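Local coordinates for protein putative glycyl-glycine endopeptidase lytM (Ruminococcus gnavus, PDB 3NYY) that is a putative metalloendopeptidase of the M23 (LytM) family that may cleave peptide links of the bacterial cell wall, at residues A[127-132]-A[216-221]; A[109-114]-A[233-238]; A[140-145]-A[173-178]; A[159-164]-A[200-205]. All blocks are in the same frame, centred on the assembly; numbering follows the deposited sequence.

Contact 1 of 4, residues A[127-132]-A[216-221]; sequences GTDIMA and HLHLGI
With chi1 at 172°, His218 swings its imidazole out opposite its backbone N, while Asp129 keeps its carboxylate beside its own N (chi1 -64°); together these settings bring His218 ND1 to 2.7 Å from Asp129 OD1. The N-H donates within the imidazole plane to the syn side of the carboxylate, slightly out of the carboxylate plane, and the two flat groups are turned 49° against each other. His216 runs alongside Asp129 in the same direction, but its ring stands perpendicular to the carboxylate, and its edge atom CD2 comes 3.6 Å from Asp129 OD1. A water that donates to Asp129 OD1 lies 2.7 Å from His216 NE2, in the ring plane, so this one carboxylate oxygen serves one histidine directly and the other through water. His216 ND1 bonds to Pro214 O, SE of selenomethionine Met131 rests 3.6 Å from His216 CB, and Phe115 of the second subunit meets the His216 ring edge-to-face. On the other face of the sheet Ile130 CD1 lies 4.2 Å from Leu217 CD2. Paired backbone bonds at Thr128-Leu219 and Ile130-Leu217 fix the antiparallel register. Asp129 beside the His-x-His pair His216 and His218 is consistent with the M23 active site, where in relatives the aspartate and second histidine are zinc ligands.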
loop_
_atom_site.group_PDB
_atom_site.type_symbol
_atom_site.label_atom_id
_atom_site.label_comp_id
_atom_site.label_asym_id
_atom_site.label_seq_id
_atom_site.Cartn_x
_atom_site.Cartn_y
_atom_site.Cartn_z
ATOM N N GLY A 127 7.664 1.170 -8.891
ATOM C CA GLY A 127 7.890 -0.200 -8.408
ATOM C C GLY A 127 6.865 -0.570 -7.367
ATOM O O GLY A 127 5.687 -0.187 -7.516
ATOM N N THR A 128 7.303 -1.306 -6.356
ATOM C CA THR A 128 6.448 -1.715 -5.231
ATOM C C THR A 128 7.191 -1.365 -3.947
ATOM O O THR A 128 8.353 -1.665 -3.778
ATOM C CB THR A 128 6.128 -3.183 -5.266
ATOM O OG1 THR A 128 5.498 -3.504 -6.529
ATOM C CG2 THR A 128 5.191 -3.597 -4.091
ATOM N N ASP A 129 6.490 -0.684 -3.052
ATOM C CA ASP A 129 7.002 -0.303 -1.730
ATOM C C ASP A 129 6.542 -1.273 -0.669
ATOM O O ASP A 129 5.354 -1.404 -0.400
ATOM C CB ASP A 129 6.598 1.127 -1.418
ATOM C CG ASP A 129 7.232 2.115 -2.382
ATOM O OD1 ASP A 129 8.400 1.905 -2.725
ATOM O OD2 ASP A 129 6.546 3.023 -2.873
ATOM N N ILE A 130 7.488 -2.007 -0.105
ATOM C CA ILE A 130 7.199 -3.012 0.887
ATOM C C ILE A 130 7.462 -2.377 2.276
ATOM O O ILE A 130 8.626 -2.125 2.683
ATOM C CB ILE A 130 7.995 -4.242 0.652
ATOM C CG1 ILE A 130 7.645 -4.864 -0.704
ATOM C CG2 ILE A 130 7.721 -5.248 1.772
ATOM C CD1 ILE A 130 8.629 -5.943 -1.135
HETATM N N MSE A 131 6.368 -2.126 2.993
HETATM C CA MSE A 131 6.383 -1.335 4.212
HETATM C C MSE A 131 6.636 -2.147 5.440
HETATM O O MSE A 131 6.042 -3.211 5.636
HETATM C CB MSE A 131 5.085 -0.528 4.383
HETATM C CG MSE A 131 4.615 0.236 3.121
HETATM SE SE MSE A 131 5.756 1.636 2.529
HETATM C CE MSE A 131 4.574 2.568 1.273
ATOM N N ALA A 132 7.569 -1.660 6.272
ATOM C CA ALA A 132 7.818 -2.284 7.581
ATOM C C ALA A 132 6.622 -2.057 8.569
ATOM O O ALA A 132 6.184 -0.921 8.755
ATOM C CB ALA A 132 9.075 -1.682 8.221
ATOM N N HIS A 216 10.953 1.201 4.637
ATOM C CA HIS A 216 10.393 0.345 3.633
ATOM C C HIS A 216 11.463 -0.067 2.659
ATOM O O HIS A 216 12.511 0.601 2.514
ATOM C CB HIS A 216 9.273 1.070 2.860
ATOM C CG HIS A 216 9.731 2.152 1.938
ATOM N ND1 HIS A 216 10.262 3.358 2.360
ATOM C CD2 HIS A 216 9.706 2.203 0.582
ATOM C CE1 HIS A 216 10.583 4.080 1.291
ATOM N NE2 HIS A 216 10.229 3.416 0.201
ATOM N N LEU A 217 11.196 -1.189 1.995
ATOM C CA LEU A 217 12.017 -1.589 0.842
ATOM C C LEU A 217 11.312 -1.133 -0.418
ATOM O O LEU A 217 10.155 -1.501 -0.651
ATOM C CB LEU A 217 12.140 -3.109 0.725
ATOM C CG LEU A 217 12.837 -3.602 -0.538
ATOM C CD1 LEU A 217 14.353 -3.129 -0.679
ATOM C CD2 LEU A 217 12.742 -5.156 -0.618
ATOM N N HIS A 218 11.977 -0.318 -1.239
ATOM C CA HIS A 218 11.450 -0.073 -2.578
ATOM C C HIS A 218 12.063 -1.118 -3.508
ATOM O O HIS A 218 13.302 -1.208 -3.613
ATOM C CB HIS A 218 11.748 1.345 -3.078
ATOM C CG HIS A 218 11.376 1.536 -4.504
ATOM N ND1 HIS A 218 10.100 1.900 -4.883
ATOM C CD2 HIS A 218 12.080 1.338 -5.648
ATOM C CE1 HIS A 218 10.043 1.933 -6.213
ATOM N NE2 HIS A 218 11.236 1.628 -6.703
ATOM N N LEU A 219 11.198 -1.871 -4.190
ATOM C CA LEU A 219 11.620 -2.896 -5.173
ATOM C C LEU A 219 11.219 -2.427 -6.550
ATOM O O LEU A 219 10.059 -2.062 -6.794
ATOM C CB LEU A 219 10.990 -4.247 -4.878
ATOM C CG LEU A 219 11.354 -5.302 -5.966
ATOM C CD1 LEU A 219 12.863 -5.744 -5.624
ATOM C CD2 LEU A 219 10.350 -6.418 -6.026
ATOM N N GLY A 220 12.183 -2.455 -7.468
ATOM C CA GLY A 220 11.933 -2.216 -8.871
ATOM C C GLY A 220 12.432 -3.382 -9.696
ATOM O O GLY A 220 13.326 -4.102 -9.300
ATOM N N ILE A 221 11.791 -3.591 -10.834
ATOM C CA ILE A 221 12.271 -4.582 -11.838
ATOM C C ILE A 221 12.344 -3.836 -13.147
ATOM O O ILE A 221 11.338 -3.234 -13.584
ATOM C CB ILE A 221 11.323 -5.778 -11.957
ATOM C CG1 ILE A 221 11.189 -6.475 -10.619
ATOM C CG2 ILE A 221 11.865 -6.801 -13.028
ATOM C CD1 ILE A 221 10.160 -7.619 -10.522
HETATM O O HOH W 1 10.050 4.624 -2.246
#

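Contact 2 of 4, residues A[109-114]-A[233-238]; sequences YVDSWM and NPYPVL
Asp111 and Asn233 reach each other crosswise, at about a right angle, with carboxylate and amide planes 44° apart. Asn233 ND2 donates to Asp111 OD1 at 2.9 Å, on the syn side and tilted out of the carboxylate plane; a second, weak bond runs from ND2 to OD2. From the opposite face of that plane Trp113 N, 3.3 Å away, gives its N-H to the same Asp111 OD1, closing an Asx turn just as the helix 113-117 begins. Asn233 CG stands anti to its backbone N (chi1 -168°), which carries the amide to Asp111, and the side chain slides past the Trp113 indole in the reverse direction, amide nearly parallel to the ring, with Asn233 CB over one indole face, 3.7 Å from Trp113 CE3. Asn233 OD1 accepts from Tyr235 N, a capping bond at the turn that leads into the next helix, the donor lying well above the carbonyl plane. Tyr235 presents a face to Asp111: Asp111 CB sits 3.5 Å from Tyr235 CG in a CH-pi contact, the carboxylate only 19° from parallel with the ring. Further along, Tyr109 meets Tyr235 obliquely, Tyr109 CE2 lying 3.6 Å from Tyr235 CE1, and a water joins Tyr109 O to Tyr235 OH, which also bonds to Arg239. Asn233 ND2 has another partner in Arg20 O. With two N-H groups on Asp111 OD1 and a helix start beside it, the carboxylate is probably stabilised as an anion, and the Asp-Asn pair ties the N-terminal ends of two helices together through polar bonds.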
loop_
_atom_site.group_PDB
_atom_site.type_symbol
_atom_site.label_atom_id
_atom_site.label_comp_id
_atom_site.label_asym_id
_atom_site.label_seq_id
_atom_site.Cartn_x
_atom_site.Cartn_y
_atom_site.Cartn_z
ATOM N N TYR A 109 2.103 -4.255 1.588
ATOM C CA TYR A 109 2.362 -3.662 0.289
ATOM C C TYR A 109 1.125 -3.754 -0.578
ATOM O O TYR A 109 0.296 -4.671 -0.410
ATOM C CB TYR A 109 3.556 -4.310 -0.401
ATOM C CG TYR A 109 3.400 -5.774 -0.775
ATOM C CD1 TYR A 109 3.568 -6.765 0.163
ATOM C CD2 TYR A 109 3.125 -6.143 -2.096
ATOM C CE1 TYR A 109 3.442 -8.132 -0.195
ATOM C CE2 TYR A 109 2.994 -7.477 -2.444
ATOM C CZ TYR A 109 3.174 -8.446 -1.511
ATOM O OH TYR A 109 3.024 -9.764 -1.917
ATOM N N VAL A 110 1.022 -2.803 -1.503
ATOM C CA VAL A 110 -0.092 -2.709 -2.440
ATOM C C VAL A 110 0.441 -2.523 -3.854
ATOM O O VAL A 110 1.626 -2.245 -4.063
ATOM C CB VAL A 110 -1.055 -1.543 -2.104
ATOM C CG1 VAL A 110 -1.735 -1.730 -0.742
ATOM C CG2 VAL A 110 -0.343 -0.199 -2.187
ATOM N N ASP A 111 -0.423 -2.750 -4.819
ATOM C CA ASP A 111 -0.142 -2.464 -6.234
ATOM C C ASP A 111 -0.325 -0.976 -6.462
ATOM O O ASP A 111 -1.449 -0.491 -6.626
ATOM C CB ASP A 111 -1.094 -3.246 -7.123
ATOM C CG ASP A 111 -0.674 -3.251 -8.597
ATOM O OD1 ASP A 111 0.162 -2.416 -8.960
ATOM O OD2 ASP A 111 -1.195 -4.112 -9.355
ATOM N N SER A 112 0.777 -0.255 -6.517
ATOM C CA SER A 112 0.731 1.209 -6.685
ATOM C C SER A 112 0.987 1.665 -8.112
ATOM O O SER A 112 1.100 2.869 -8.368
ATOM C CB SER A 112 1.765 1.839 -5.752
ATOM O OG SER A 112 3.061 1.324 -6.026
ATOM N N TRP A 113 1.091 0.719 -9.043
ATOM C CA TRP A 113 1.531 0.990 -10.398
ATOM C C TRP A 113 0.703 2.078 -11.082
ATOM O O TRP A 113 1.245 3.019 -11.639
ATOM C CB TRP A 113 1.505 -0.300 -11.243
ATOM C CG TRP A 113 2.189 -0.085 -12.562
ATOM C CD1 TRP A 113 1.612 0.132 -13.775
ATOM C CD2 TRP A 113 3.587 -0.003 -12.745
ATOM N NE1 TRP A 113 2.603 0.312 -14.732
ATOM C CE2 TRP A 113 3.821 0.212 -14.117
ATOM C CE3 TRP A 113 4.688 -0.149 -11.887
ATOM C CZ2 TRP A 113 5.103 0.364 -14.629
ATOM C CZ3 TRP A 113 5.963 -0.029 -12.403
ATOM C CH2 TRP A 113 6.154 0.246 -13.758
HETATM N N MSE A 114 -0.609 1.965 -11.019
HETATM C CA MSE A 114 -1.460 2.920 -11.721
HETATM C C MSE A 114 -1.504 4.276 -11.048
HETATM O O MSE A 114 -1.722 5.288 -11.730
HETATM C CB MSE A 114 -2.850 2.350 -11.922
HETATM C CG MSE A 114 -2.797 1.110 -12.740
HETATM SE SE MSE A 114 -4.410 0.829 -13.736
HETATM C CE MSE A 114 -5.405 -0.261 -12.646
ATOM N N ASN A 233 5.874 -3.501 -13.414
ATOM C CA ASN A 233 5.231 -3.667 -12.114
ATOM C C ASN A 233 5.702 -4.921 -11.392
ATOM O O ASN A 233 5.409 -6.035 -11.859
ATOM C CB ASN A 233 3.716 -3.698 -12.312
ATOM C CG ASN A 233 2.929 -3.574 -11.026
ATOM O OD1 ASN A 233 3.499 -3.331 -9.933
ATOM N ND2 ASN A 233 1.564 -3.660 -11.153
ATOM N N PRO A 234 6.346 -4.770 -10.200
ATOM C CA PRO A 234 6.737 -5.985 -9.493
ATOM C C PRO A 234 5.621 -6.605 -8.667
ATOM O O PRO A 234 5.805 -7.691 -8.137
ATOM C CB PRO A 234 7.815 -5.481 -8.512
ATOM C CG PRO A 234 8.225 -4.154 -9.024
ATOM C CD PRO A 234 6.973 -3.571 -9.610
ATOM N N TYR A 235 4.489 -5.929 -8.519
ATOM C CA TYR A 235 3.497 -6.399 -7.584
ATOM C C TYR A 235 3.040 -7.850 -7.844
ATOM O O TYR A 235 3.054 -8.678 -6.924
ATOM C CB TYR A 235 2.293 -5.427 -7.519
ATOM C CG TYR A 235 1.182 -5.910 -6.619
ATOM C CD1 TYR A 235 1.257 -5.656 -5.252
ATOM C CD2 TYR A 235 0.086 -6.644 -7.108
ATOM C CE1 TYR A 235 0.272 -6.080 -4.387
ATOM C CE2 TYR A 235 -0.921 -7.075 -6.190
ATOM C CZ TYR A 235 -0.775 -6.795 -4.840
ATOM O OH TYR A 235 -1.720 -7.190 -3.865
ATOM N N PRO A 236 2.661 -8.189 -9.097
ATOM C CA PRO A 236 2.165 -9.573 -9.266
ATOM C C PRO A 236 3.193 -10.683 -9.009
ATOM O O PRO A 236 2.850 -11.720 -8.381
ATOM C CB PRO A 236 1.603 -9.563 -10.709
ATOM C CG PRO A 236 1.226 -8.071 -10.925
ATOM C CD PRO A 236 2.371 -7.351 -10.270
ATOM N N VAL A 237 4.440 -10.466 -9.417
ATOM C CA VAL A 237 5.507 -11.450 -9.106
ATOM C C VAL A 237 5.802 -11.508 -7.603
ATOM O O VAL A 237 6.035 -12.565 -7.049
ATOM C CB VAL A 237 6.726 -11.283 -9.990
ATOM C CG1 VAL A 237 7.592 -10.071 -9.608
ATOM C CG2 VAL A 237 7.625 -12.589 -10.010
ATOM N N LEU A 238 5.644 -10.374 -6.903
ATOM C CA LEU A 238 5.793 -10.383 -5.452
ATOM C C LEU A 238 4.695 -11.208 -4.823
ATOM O O LEU A 238 4.976 -11.978 -3.909
ATOM C CB LEU A 238 5.787 -8.976 -4.858
ATOM C CG LEU A 238 7.073 -8.191 -5.025
ATOM C CD1 LEU A 238 6.888 -6.698 -4.768
ATOM C CD2 LEU A 238 8.235 -8.763 -4.089
HETATM O O HOH W 2 -1.109 -6.666 -1.293
HETATM O O HOH W 3 3.383 -1.813 -7.545
#

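Contact 3 of 4, residues A[140-145]-A[173-178]; sequences YPVVSM and FYYAHL
Met145 N points its hydrogen almost straight at Tyr175 OH, 2.9 Å away with an angle of 175°, and this is the one direct hydrogen bond between the two segments. The same hydroxyl lies 2.7 Å from a water in the ring plane, and that water donates to Ser144 OG. Beside this polar end selenomethionine Met145 bends at chi3 (75°), and its side chain crosses that of Phe173 at about a right angle, Met145 SE 4.1 Å from Phe173 CD2, in an oblique Met-aromatic contact. Nearer the base of the tyrosine, Val142 CG1 touches Tyr175 CD2 at 3.7 Å, while its other branch, CG2, meets Leu178 CD2 at 3.9 Å. Farther out, Ser144 OG also bonds to Thr146 O, which helps to place the water. Leu219 of the adjacent strand 216-225 and Leu196 of the small sheet pack against Tyr175, and Ile163 lies against both Tyr175 and Leu178. All the touching residues are buried. Strand 141-143 belongs to a small three-stranded antiparallel sheet and strand 173-176 to the large one, so the contact is a face-to-face junction in the hydrophobic core of a beta-rich M23 peptidase domain.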
loop_
_atom_site.group_PDB
_atom_site.type_symbol
_atom_site.label_atom_id
_atom_site.label_comp_id
_atom_site.label_asym_id
_atom_site.label_seq_id
_atom_site.Cartn_x
_atom_site.Cartn_y
_atom_site.Cartn_z
ATOM N N TYR A 140 14.717 -5.429 9.496
ATOM C CA TYR A 140 14.296 -6.395 8.488
ATOM C C TYR A 140 15.428 -6.674 7.509
ATOM O O TYR A 140 15.899 -5.765 6.819
ATOM C CB TYR A 140 13.097 -5.884 7.670
ATOM C CG TYR A 140 11.795 -5.778 8.378
ATOM C CD1 TYR A 140 11.496 -4.637 9.124
ATOM C CD2 TYR A 140 10.884 -6.813 8.319
ATOM C CE1 TYR A 140 10.282 -4.526 9.783
ATOM C CE2 TYR A 140 9.662 -6.715 8.981
ATOM C CZ TYR A 140 9.380 -5.581 9.696
ATOM O OH TYR A 140 8.137 -5.527 10.335
ATOM N N PRO A 141 15.889 -7.938 7.408
ATOM C CA PRO A 141 16.821 -8.232 6.320
ATOM C C PRO A 141 16.143 -8.144 4.955
ATOM O O PRO A 141 14.913 -8.289 4.863
ATOM C CB PRO A 141 17.267 -9.673 6.585
ATOM C CG PRO A 141 16.612 -10.072 7.888
ATOM C CD PRO A 141 15.531 -9.139 8.174
ATOM N N VAL A 142 16.951 -7.883 3.937
ATOM C CA VAL A 142 16.545 -7.880 2.531
ATOM C C VAL A 142 17.442 -8.894 1.846
ATOM O O VAL A 142 18.666 -8.816 1.934
ATOM C CB VAL A 142 16.663 -6.478 1.924
ATOM C CG1 VAL A 142 16.396 -6.539 0.427
ATOM C CG2 VAL A 142 15.670 -5.490 2.653
ATOM N N VAL A 143 16.810 -9.888 1.205
ATOM C CA VAL A 143 17.495 -10.937 0.497
ATOM C C VAL A 143 17.177 -10.884 -0.980
ATOM O O VAL A 143 16.149 -10.344 -1.417
ATOM C CB VAL A 143 17.146 -12.324 1.048
ATOM C CG1 VAL A 143 17.515 -12.409 2.520
ATOM C CG2 VAL A 143 15.675 -12.690 0.795
ATOM N N SER A 144 18.077 -11.430 -1.776
ATOM C CA SER A 144 17.947 -11.396 -3.223
ATOM C C SER A 144 16.838 -12.346 -3.644
ATOM O O SER A 144 16.834 -13.514 -3.274
ATOM C CB SER A 144 19.230 -11.857 -3.903
ATOM O OG SER A 144 19.179 -11.645 -5.331
HETATM N N MSE A 145 15.939 -11.857 -4.460
HETATM C CA MSE A 145 14.837 -12.691 -4.950
HETATM C C MSE A 145 15.329 -13.751 -5.919
HETATM O O MSE A 145 14.670 -14.767 -6.099
HETATM C CB MSE A 145 13.788 -11.802 -5.615
HETATM C CG MSE A 145 13.065 -10.865 -4.620
HETATM SE SE MSE A 145 11.914 -9.578 -5.510
HETATM C CE MSE A 145 10.496 -10.743 -5.970
ATOM N N PHE A 173 16.956 -6.383 -10.919
ATOM C CA PHE A 173 16.189 -6.233 -9.688
ATOM C C PHE A 173 16.827 -5.153 -8.840
ATOM O O PHE A 173 18.009 -5.230 -8.513
ATOM C CB PHE A 173 16.145 -7.583 -8.957
ATOM C CG PHE A 173 15.211 -8.566 -9.602
ATOM C CD1 PHE A 173 15.523 -9.218 -10.789
ATOM C CD2 PHE A 173 13.975 -8.802 -9.020
ATOM C CE1 PHE A 173 14.579 -10.083 -11.386
ATOM C CE2 PHE A 173 13.069 -9.657 -9.572
ATOM C CZ PHE A 173 13.357 -10.302 -10.772
ATOM N N TYR A 174 16.028 -4.147 -8.473
ATOM C CA TYR A 174 16.482 -2.943 -7.828
ATOM C C TYR A 174 15.961 -2.870 -6.426
ATOM O O TYR A 174 14.758 -2.950 -6.250
ATOM C CB TYR A 174 15.957 -1.761 -8.666
ATOM C CG TYR A 174 16.211 -0.362 -8.143
ATOM C CD1 TYR A 174 17.499 0.159 -8.080
ATOM C CD2 TYR A 174 15.166 0.456 -7.741
ATOM C CE1 TYR A 174 17.695 1.463 -7.624
ATOM C CE2 TYR A 174 15.382 1.743 -7.319
ATOM C CZ TYR A 174 16.649 2.246 -7.267
ATOM O OH TYR A 174 16.883 3.545 -6.812
ATOM N N TYR A 175 16.865 -2.727 -5.449
ATOM C CA TYR A 175 16.510 -2.737 -4.019
ATOM C C TYR A 175 17.008 -1.428 -3.440
ATOM O O TYR A 175 18.218 -1.163 -3.435
ATOM C CB TYR A 175 17.160 -3.908 -3.297
ATOM C CG TYR A 175 16.843 -5.275 -3.871
ATOM C CD1 TYR A 175 17.522 -5.747 -5.002
ATOM C CD2 TYR A 175 15.946 -6.130 -3.235
ATOM C CE1 TYR A 175 17.271 -7.008 -5.541
ATOM C CE2 TYR A 175 15.692 -7.386 -3.748
ATOM C CZ TYR A 175 16.337 -7.832 -4.913
ATOM O OH TYR A 175 16.003 -9.099 -5.425
ATOM N N ALA A 176 16.097 -0.603 -2.929
ATOM C CA ALA A 176 16.413 0.766 -2.513
ATOM C C ALA A 176 15.965 1.128 -1.086
ATOM O O ALA A 176 15.167 0.425 -0.442
ATOM C CB ALA A 176 15.832 1.781 -3.527
ATOM N N HIS A 177 16.596 2.200 -0.592
ATOM C CA HIS A 177 16.394 2.808 0.742
ATOM C C HIS A 177 16.958 1.990 1.890
ATOM O O HIS A 177 16.562 2.218 3.052
ATOM C CB HIS A 177 14.924 3.167 0.980
ATOM C CG HIS A 177 14.332 3.967 -0.127
ATOM N ND1 HIS A 177 14.841 5.191 -0.499
ATOM C CD2 HIS A 177 13.343 3.688 -1.008
ATOM C CE1 HIS A 177 14.171 5.644 -1.551
ATOM N NE2 HIS A 177 13.264 4.748 -1.884
ATOM N N LEU A 178 17.910 1.094 1.578
ATOM C CA LEU A 178 18.537 0.229 2.572
ATOM C C LEU A 178 19.257 1.063 3.668
ATOM O O LEU A 178 19.827 2.144 3.394
ATOM C CB LEU A 178 19.560 -0.731 1.933
ATOM C CG LEU A 178 19.024 -1.665 0.837
ATOM C CD1 LEU A 178 20.234 -2.414 0.171
ATOM C CD2 LEU A 178 18.035 -2.658 1.433
HETATM O O HOH W 4 17.687 -10.205 -7.150
#

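Contact 4 of 4, residues A[159-164]-A[200-205]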
loop_
_atom_site.group_PDB
_atom_site.type_symbol
_atom_site.label_atom_id
_atom_site.label_comp_id
_atom_site.label_asym_id
_atom_site.label_seq_id
_atom_site.Cartn_x
_atom_site.Cartn_y
_atom_site.Cartn_z
ATOM N N GLY A 159 17.013 7.000 -4.401
ATOM C CA GLY A 159 16.958 5.623 -3.925
ATOM C C GLY A 159 17.734 5.373 -2.636
ATOM O O GLY A 159 17.773 4.258 -2.137
ATOM N N GLY A 160 18.350 6.407 -2.066
ATOM C CA GLY A 160 19.264 6.148 -0.923
ATOM C C GLY A 160 20.314 5.111 -1.236
ATOM O O GLY A 160 20.872 5.052 -2.342
ATOM N N TRP A 161 20.596 4.256 -0.252
ATOM C CA TRP A 161 21.520 3.142 -0.455
ATOM C C TRP A 161 20.747 2.070 -1.224
ATOM O O TRP A 161 19.774 1.468 -0.709
ATOM C CB TRP A 161 22.000 2.542 0.863
ATOM C CG TRP A 161 22.766 3.508 1.679
ATOM C CD1 TRP A 161 22.397 4.041 2.905
ATOM C CD2 TRP A 161 23.985 4.149 1.307
ATOM N NE1 TRP A 161 23.367 4.928 3.329
ATOM C CE2 TRP A 161 24.347 5.005 2.369
ATOM C CE3 TRP A 161 24.863 4.040 0.191
ATOM C CZ2 TRP A 161 25.495 5.792 2.320
ATOM C CZ3 TRP A 161 26.010 4.809 0.160
ATOM C CH2 TRP A 161 26.338 5.642 1.232
ATOM N N ARG A 162 21.145 1.860 -2.468
ATOM C CA ARG A 162 20.526 0.883 -3.312
ATOM C C ARG A 162 21.539 -0.113 -3.829
ATOM O O ARG A 162 22.754 0.118 -3.841
ATOM C CB ARG A 162 19.731 1.525 -4.475
ATOM C CG ARG A 162 20.483 2.356 -5.519
ATOM C CD ARG A 162 21.189 1.449 -6.527
ATOM N NE ARG A 162 21.619 2.075 -7.772
ATOM C CZ ARG A 162 22.762 2.727 -7.943
ATOM N NH1 ARG A 162 23.638 2.900 -6.934
ATOM N NH2 ARG A 162 23.027 3.251 -9.137
ATOM N N ILE A 163 21.003 -1.244 -4.220
ATOM C CA ILE A 163 21.799 -2.292 -4.831
ATOM C C ILE A 163 20.972 -2.862 -5.970
ATOM O O ILE A 163 19.755 -3.008 -5.844
ATOM C CB ILE A 163 22.260 -3.364 -3.782
ATOM C CG1 ILE A 163 23.307 -4.311 -4.380
ATOM C CG2 ILE A 163 21.086 -4.083 -3.130
ATOM C CD1 ILE A 163 24.033 -5.145 -3.307
ATOM N N GLY A 164 21.657 -3.214 -7.067
ATOM C CA GLY A 164 21.008 -3.767 -8.248
ATOM C C GLY A 164 21.631 -5.104 -8.633
ATOM O O GLY A 164 22.844 -5.227 -8.687
ATOM N N GLY A 200 15.783 -0.006 5.202
ATOM C CA GLY A 200 15.976 1.267 5.876
ATOM C C GLY A 200 15.027 2.373 5.454
ATOM O O GLY A 200 13.947 2.123 4.910
ATOM N N ASP A 201 15.468 3.602 5.739
ATOM C CA ASP A 201 14.770 4.808 5.340
ATOM C C ASP A 201 15.709 5.820 4.755
ATOM O O ASP A 201 15.524 7.032 4.917
ATOM C CB ASP A 201 13.965 5.372 6.519
ATOM C CG ASP A 201 14.814 5.717 7.744
ATOM O OD1 ASP A 201 16.080 5.714 7.676
ATOM O OD2 ASP A 201 14.187 6.001 8.804
ATOM N N SER A 202 16.718 5.321 4.048
ATOM C CA SER A 202 17.739 6.170 3.468
ATOM C C SER A 202 17.272 6.811 2.180
ATOM O O SER A 202 16.585 6.193 1.364
ATOM C CB SER A 202 19.038 5.395 3.263
ATOM O OG SER A 202 18.929 4.395 2.233
ATOM N N GLY A 203 17.692 8.050 1.969
ATOM C CA GLY A 203 17.398 8.750 0.737
ATOM C C GLY A 203 17.045 10.201 0.985
ATOM O O GLY A 203 16.982 10.659 2.140
ATOM N N TYR A 204 16.836 10.904 -0.127
ATOM C CA TYR A 204 16.289 12.288 -0.164
ATOM C C TYR A 204 17.151 13.257 0.593
ATOM O O TYR A 204 16.711 13.883 1.580
ATOM C CB TYR A 204 14.838 12.338 0.331
ATOM N N GLY A 205 18.400 13.342 0.154
ATOM C CA GLY A 205 19.348 14.341 0.648
ATOM C C GLY A 205 20.725 13.928 0.172
ATOM O O GLY A 205 20.827 13.064 -0.710
#
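Gly160 and Gly203 meet backbone to backbone, CA to CA 3.6 Å, and this is the tight half of the contact. Here Gly160 CA also lies 3.5 Å from Ser202 O in a CA-H...O contact. Gly160, at a positive phi of 53°, has no side chain between it and Ser202 O, and the two backbones come into direct contact. Next to the glycines Trp161 N donates to Ser202 OG at 3.0 Å, a nearly straight bond (166°). The serine hydroxyl sits between its own backbone N and carbonyl carbon (chi1 69°), which turns it toward Trp161 N and also within bonding distance of Leu178 O, while Ser202 O accepts from His177 ND1. One serine thus pins the loop at both its hydroxyl and its carbonyl. The other half is looser. The Trp161 indole is partly exposed and meets 200-205 mainly through CD1, 3.6 Å from Ser202 CB; it also packs on Glu207, and its ring meets Trp155 edge-to-face. Beyond Gly203 the loop leaves the strand: Tyr204 is partly exposed and its ring is not modelled, consistent with mobility. Where the chain is tight, Gly159 and Gly160 both face Leu156, making a classic beta bulge just before strand 162-166 enters the large sheet, and the loop leading to strand 216-225 is docked against it.

How the contacts relate
From the N terminus, 109-114 comes first and pairs with 233-238, so contact 2 closes the longest loop and encloses all the others. Inside it, contact 1 joins 127-132 to 216-221 and in turn encloses contacts 3 and 4. Those two cross: the chain passes 140-145, 159-164, 173-178 and then 200-205. Contacts 1, 3 and 4 share the large antiparallel sheet, where strand 172-178 lies between 162-166 and 216-225; contact 3 adds the small sheet and contact 4 a loop. Contact 2 sets Tyr109 and helix 235-240 against the same sheet at Thr128, and Leu238 touches Met145 of contact 3. Contacts 1 and 2 both reach the second subunit.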